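Local coordinates for protein phosphodiesterase (Candida albicans, PDB 6CPU) that is a largely helical phosphodiesterase of the HD clan that holds a zinc and a magnesium ion, at residues L124-S129 and L500-D505; T135-F140 and S492-D497. All blocks are in the same frame, centred on the assembly; numbering follows the deposited sequence.

Contact 1: L124-S129 and L500-D505; sequences LTNRIS and LDFTKD
N126 ND2 donates to K504 O at 2.9 Å along a nearly straight N-H line (166°), with the acceptor almost in the plane of the amide. The other end of the same amide turns inward: N126 OD1 takes S129 N at 3.1 Å on a lone pair and, weakly, I128 N. With CG anti to the backbone N (chi1 175°), the amide lies between the first helical turn, which OD1 caps, and the loop; bonds at both ends fix its rotation. Next along the chain, R127 N donates to D505 OD1 at 3.0 Å, meeting the oxygen from above the carboxylate plane with a bent angle of 130°. D505 OD2 is engaged in a salt bridge with R130, one turn up the helix, while the R127 guanidinium leads away to E486, D41 and N271. A water bridges the backbones, accepting from N126 N and donating to F502 O.

The T125 methyl CG2 sits 3.4 Å from T503 O. The F502 ring stands nearly perpendicular to the N126 amide, with CD1 3.7 Å from N126 OD1 and 4.0 Å from S129 CB, and it also makes a cation-pi contact with R141. L500 CD1 packs at 4.0 Å against I128 CG1. Within the loop, D501 OD1 accepts T503 N, closing an Asx turn inside the type I beta turn D501-K504, and also T503 OG1 from the same face. Together these features make an asparagine N-cap at the start of helix 127-135, docked against a beta-turn loop of the phosphodiesterase family region.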
loop_
_atom_site.group_PDB
_atom_site.type_symbol
_atom_site.label_atom_id
_atom_site.label_comp_id
_atom_site.label_asym_id
_atom_site.label_seq_id
_atom_site.Cartn_x
_atom_site.Cartn_y
_atom_site.Cartn_z
ATOM N N LEU A 124 20.661 -1.581 8.559
ATOM C CA LEU A 124 19.310 -1.025 8.658
ATOM C C LEU A 124 19.263 0.467 8.911
ATOM O O LEU A 124 18.269 1.087 8.645
ATOM C CB LEU A 124 18.523 -1.706 9.777
ATOM C CG LEU A 124 18.073 -3.135 9.466
ATOM C CD1 LEU A 124 17.599 -3.807 10.744
ATOM C CD2 LEU A 124 16.986 -3.177 8.415
ATOM N N THR A 125 20.330 1.038 9.465
ATOM C CA THR A 125 20.264 2.421 9.918
ATOM C C THR A 125 19.851 3.401 8.829
ATOM O O THR A 125 18.998 4.268 9.066
ATOM C CB THR A 125 21.611 2.854 10.542
ATOM O OG1 THR A 125 21.905 1.985 11.638
ATOM C CG2 THR A 125 21.552 4.299 11.040
ATOM N N ASN A 126 20.442 3.251 7.645
ATOM C CA ASN A 126 20.303 4.206 6.553
ATOM C C ASN A 126 19.330 3.734 5.479
ATOM O O ASN A 126 19.337 2.564 5.083
ATOM C CB ASN A 126 21.681 4.502 5.932
ATOM C CG ASN A 126 21.597 5.400 4.714
ATOM O OD1 ASN A 126 21.374 4.935 3.602
ATOM N ND2 ASN A 126 21.805 6.705 4.918
ATOM N N ARG A 127 18.477 4.660 5.045
ATOM C CA ARG A 127 17.423 4.411 4.059
ATOM C C ARG A 127 17.937 3.821 2.761
ATOM O O ARG A 127 17.324 2.916 2.190
ATOM C CB ARG A 127 16.667 5.721 3.792
ATOM C CG ARG A 127 15.738 5.751 2.592
ATOM C CD ARG A 127 14.479 4.911 2.765
ATOM N NE ARG A 127 13.734 4.849 1.518
ATOM C CZ ARG A 127 12.685 4.061 1.282
ATOM N NH1 ARG A 127 12.201 3.258 2.226
ATOM N NH2 ARG A 127 12.110 4.088 0.097
ATOM N N ILE A 128 19.076 4.314 2.289
ATOM C CA ILE A 128 19.601 3.845 1.023
ATOM C C ILE A 128 20.142 2.431 1.183
ATOM O O ILE A 128 19.955 1.601 0.295
ATOM C CB ILE A 128 20.684 4.803 0.453
ATOM C CG1 ILE A 128 20.126 6.233 0.357
ATOM C CG2 ILE A 128 21.172 4.325 -0.899
ATOM C CD1 ILE A 128 18.953 6.440 -0.570
ATOM N N SER A 129 20.781 2.152 2.316
ATOM C CA SER A 129 21.192 0.785 2.662
ATOM C C SER A 129 19.974 -0.164 2.686
ATOM O O SER A 129 20.033 -1.286 2.166
ATOM C CB SER A 129 21.868 0.773 4.027
ATOM O OG SER A 129 22.406 -0.493 4.364
ATOM N N LEU A 500 28.498 7.410 1.102
ATOM C CA LEU A 500 27.544 7.873 2.102
ATOM C C LEU A 500 27.936 7.438 3.495
ATOM O O LEU A 500 28.618 6.428 3.678
ATOM C CB LEU A 500 26.138 7.334 1.795
ATOM C CG LEU A 500 25.383 7.890 0.594
ATOM C CD1 LEU A 500 23.989 7.284 0.552
ATOM C CD2 LEU A 500 25.291 9.407 0.630
ATOM N N ASP A 501 27.485 8.204 4.486
ATOM C CA ASP A 501 27.640 7.850 5.881
ATOM C C ASP A 501 26.452 6.967 6.267
ATOM O O ASP A 501 25.350 7.471 6.481
ATOM C CB ASP A 501 27.652 9.104 6.761
ATOM C CG ASP A 501 27.846 8.793 8.232
ATOM O OD1 ASP A 501 27.867 7.601 8.620
ATOM O OD2 ASP A 501 27.971 9.756 9.027
ATOM N N PHE A 502 26.676 5.661 6.355
ATOM C CA PHE A 502 25.551 4.733 6.589
ATOM C C PHE A 502 25.147 4.629 8.063
ATOM O O PHE A 502 24.185 3.916 8.396
ATOM C CB PHE A 502 25.866 3.361 5.969
ATOM C CG PHE A 502 25.928 3.395 4.474
ATOM C CD1 PHE A 502 24.768 3.453 3.721
ATOM C CD2 PHE A 502 27.150 3.412 3.813
ATOM C CE1 PHE A 502 24.815 3.503 2.344
ATOM C CE2 PHE A 502 27.203 3.456 2.434
ATOM C CZ PHE A 502 26.035 3.502 1.697
ATOM N N THR A 503 25.854 5.352 8.939
ATOM C CA THR A 503 25.504 5.427 10.352
ATOM C C THR A 503 24.405 6.454 10.640
ATOM O O THR A 503 23.974 6.571 11.781
ATOM C CB THR A 503 26.728 5.790 11.237
ATOM O OG1 THR A 503 27.079 7.165 11.036
ATOM C CG2 THR A 503 27.917 4.911 10.929
ATOM N N LYS A 504 23.970 7.211 9.634
ATOM C CA LYS A 504 22.882 8.179 9.803
ATOM C C LYS A 504 21.771 7.914 8.790
ATOM O O LYS A 504 22.026 7.364 7.726
ATOM C CB LYS A 504 23.425 9.603 9.645
ATOM C CG LYS A 504 24.543 9.908 10.631
ATOM C CD LYS A 504 25.142 11.288 10.420
ATOM C CE LYS A 504 26.393 11.466 11.261
ATOM N NZ LYS A 504 26.107 11.346 12.713
ATOM N N ASP A 505 20.542 8.295 9.128
ATOM C CA ASP A 505 19.394 8.025 8.258
ATOM C C ASP A 505 18.950 9.288 7.548
ATOM O O ASP A 505 19.289 10.392 7.965
ATOM C CB ASP A 505 18.229 7.442 9.070
ATOM C CG ASP A 505 17.234 6.667 8.212
ATOM O OD1 ASP A 505 17.395 6.621 6.983
ATOM O OD2 ASP A 505 16.279 6.090 8.769
HETATM O O HOH W 1 22.800 1.734 7.227
#

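Contact 2: T135-F140 and S492-D497; sequences TGTTHF and SVIKKD
The loop leaving helix 127-135 packs on the last turn of helix 470-495, the long helix of the phosphodiesterase family region; both helices end in a Schellman motif, at G136 and K496, two residues with positive phi. The contact is carried mostly by van der Waals contacts and one cation-pi pair.

I494 lies against the loop. Its CG1 is anti to the carbonyl carbon (chi1 -64°), which sets CG1 against T137 O, and the extended chi2 carries CD1 on to the T137 side chain. CG1 rests 3.6 Å from T137 O, a van der Waals contact, and 4.0 Å from the T138 methyl CG2, the I494 and T138 side chains crossing at about a right angle. CD1 lies 3.8 Å from T137 OG1. That hydroxyl donates to T135 OG1 at 2.8 Å, a link that ties the residues flanking G136 together. F360 of helix 358-363 touches both T137 and I494, so a third helix borders this part of the contact.

Farther out, F140 reaches toward the helix with CG between its backbone N and carbonyl carbon (chi1 68°). V493 CG1 meets the ring edge in plane, 3.8 Å from F140 CZ, while I494 CA lies obliquely 4.2 Å from F140 CE2. The nearly extended side chain of K496 reaches across to F140, bringing the ammonium group over one face of the ring: K496 NZ stands 4.5 Å from the F140 ring centroid, 11° off the ring normal.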
loop_
_atom_site.group_PDB
_atom_site.type_symbol
_atom_site.label_atom_id
_atom_site.label_comp_id
_atom_site.label_asym_id
_atom_site.label_seq_id
_atom_site.Cartn_x
_atom_site.Cartn_y
_atom_site.Cartn_z
ATOM N N THR A 135 16.040 -4.931 -2.312
ATOM C CA THR A 135 16.067 -5.167 -3.751
ATOM C C THR A 135 17.209 -6.097 -4.184
ATOM O O THR A 135 17.269 -6.475 -5.355
ATOM C CB THR A 135 16.230 -3.846 -4.532
ATOM O OG1 THR A 135 17.410 -3.189 -4.057
ATOM C CG2 THR A 135 15.027 -2.944 -4.364
ATOM N N GLY A 136 18.124 -6.431 -3.275
ATOM C CA GLY A 136 19.259 -7.299 -3.602
ATOM C C GLY A 136 20.287 -6.656 -4.519
ATOM O O GLY A 136 20.979 -7.347 -5.277
ATOM N N THR A 137 20.380 -5.331 -4.463
ATOM C CA THR A 137 21.265 -4.587 -5.393
ATOM C C THR A 137 22.549 -4.085 -4.738
ATOM O O THR A 137 23.426 -3.550 -5.435
ATOM C CB THR A 137 20.518 -3.418 -6.065
ATOM O OG1 THR A 137 19.955 -2.550 -5.070
ATOM C CG2 THR A 137 19.421 -3.940 -6.970
ATOM N N THR A 138 22.672 -4.259 -3.422
ATOM C CA THR A 138 23.899 -3.893 -2.691
ATOM C C THR A 138 24.568 -5.089 -1.973
ATOM O O THR A 138 24.890 -5.014 -0.777
ATOM C CB THR A 138 23.625 -2.779 -1.666
ATOM O OG1 THR A 138 22.559 -3.172 -0.788
ATOM C CG2 THR A 138 23.257 -1.481 -2.370
ATOM N N HIS A 139 24.795 -6.175 -2.707
ATOM C CA HIS A 139 25.527 -7.345 -2.176
ATOM C C HIS A 139 26.793 -6.940 -1.431
ATOM O O HIS A 139 27.075 -7.442 -0.338
ATOM C CB HIS A 139 25.911 -8.313 -3.304
ATOM C CG HIS A 139 24.804 -9.222 -3.738
ATOM N ND1 HIS A 139 24.435 -10.341 -3.022
ATOM C CD2 HIS A 139 24.002 -9.192 -4.831
ATOM C CE1 HIS A 139 23.441 -10.952 -3.646
ATOM N NE2 HIS A 139 23.159 -10.275 -4.744
ATOM N N PHE A 140 27.547 -6.024 -2.033
ATOM C CA PHE A 140 28.842 -5.590 -1.492
ATOM C C PHE A 140 28.788 -5.066 -0.049
ATOM O O PHE A 140 29.790 -5.129 0.665
ATOM C CB PHE A 140 29.513 -4.561 -2.430
ATOM C CG PHE A 140 28.804 -3.230 -2.502
ATOM C CD1 PHE A 140 29.192 -2.177 -1.680
ATOM C CD2 PHE A 140 27.757 -3.026 -3.399
ATOM C CE1 PHE A 140 28.546 -0.951 -1.744
ATOM C CE2 PHE A 140 27.107 -1.805 -3.466
ATOM C CZ PHE A 140 27.504 -0.765 -2.637
ATOM N N SER A 492 24.005 5.831 -7.488
ATOM C CA SER A 492 25.363 6.351 -7.282
ATOM C C SER A 492 26.160 5.518 -6.277
ATOM O O SER A 492 27.349 5.272 -6.478
ATOM C CB SER A 492 25.324 7.834 -6.891
ATOM O OG SER A 492 24.711 8.587 -7.928
ATOM N N VAL A 493 25.511 5.031 -5.216
ATOM C CA VAL A 493 26.181 4.150 -4.263
ATOM C C VAL A 493 26.631 2.868 -4.967
ATOM O O VAL A 493 27.756 2.416 -4.787
ATOM C CB VAL A 493 25.257 3.768 -3.067
ATOM C CG1 VAL A 493 25.872 2.651 -2.234
ATOM C CG2 VAL A 493 24.954 4.970 -2.200
ATOM N N ILE A 494 25.738 2.251 -5.737
ATOM C CA ILE A 494 26.092 1.004 -6.418
ATOM C C ILE A 494 27.234 1.230 -7.422
ATOM O O ILE A 494 28.176 0.435 -7.495
ATOM C CB ILE A 494 24.890 0.376 -7.128
ATOM C CG1 ILE A 494 23.835 -0.032 -6.080
ATOM C CG2 ILE A 494 25.339 -0.835 -7.944
ATOM C CD1 ILE A 494 22.448 -0.187 -6.657
ATOM N N LYS A 495 27.140 2.316 -8.179
ATOM C CA LYS A 495 28.166 2.665 -9.180
ATOM C C LYS A 495 29.460 3.168 -8.557
ATOM O O LYS A 495 30.445 3.395 -9.269
ATOM C CB LYS A 495 27.639 3.729 -10.128
ATOM C CG LYS A 495 26.568 3.266 -11.094
ATOM C CD LYS A 495 25.967 4.471 -11.801
ATOM C CE LYS A 495 25.035 4.064 -12.921
ATOM N NZ LYS A 495 24.068 5.148 -13.270
ATOM N N LYS A 496 29.450 3.357 -7.239
ATOM C CA LYS A 496 30.596 3.830 -6.483
ATOM C C LYS A 496 30.934 5.282 -6.857
ATOM O O LYS A 496 32.099 5.675 -6.836
ATOM C CB LYS A 496 31.810 2.900 -6.657
ATOM C CG LYS A 496 31.565 1.464 -6.216
ATOM C CD LYS A 496 32.790 0.593 -6.476
ATOM C CE LYS A 496 32.819 -0.654 -5.596
ATOM N NZ LYS A 496 31.494 -1.324 -5.459
ATOM N N ASP A 497 29.902 6.060 -7.190
ATOM C CA ASP A 497 30.045 7.482 -7.519
ATOM C C ASP A 497 29.843 8.383 -6.295
ATOM O O ASP A 497 29.949 9.603 -6.413
ATOM C CB ASP A 497 29.046 7.900 -8.601
ATOM C CG ASP A 497 29.329 7.273 -9.947
ATOM O OD1 ASP A 497 30.464 6.817 -10.192
ATOM O OD2 ASP A 497 28.401 7.240 -10.778
#

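Overall arrangement
Contact 1 joins the start of helix 127-135 to the 500-505 loop; contact 2 joins the loop after that helix to the last turn of helix 470-495. Contact 2 is nested within the chain loop closed by contact 1, and their centres are about 13 Å apart. V493 joins them: its CG2 lies 3.7 Å from L500 CD1, and its CG1 is 4.0 Å from F502 CZ, so this one side chain serves F140 as well as the 500-505 loop. The metal centre, where H278, H349, D350 and D462 bind zinc, is part of neither contact: the R127 side chain is about 14 Å from zinc and about 13 Å from magnesium.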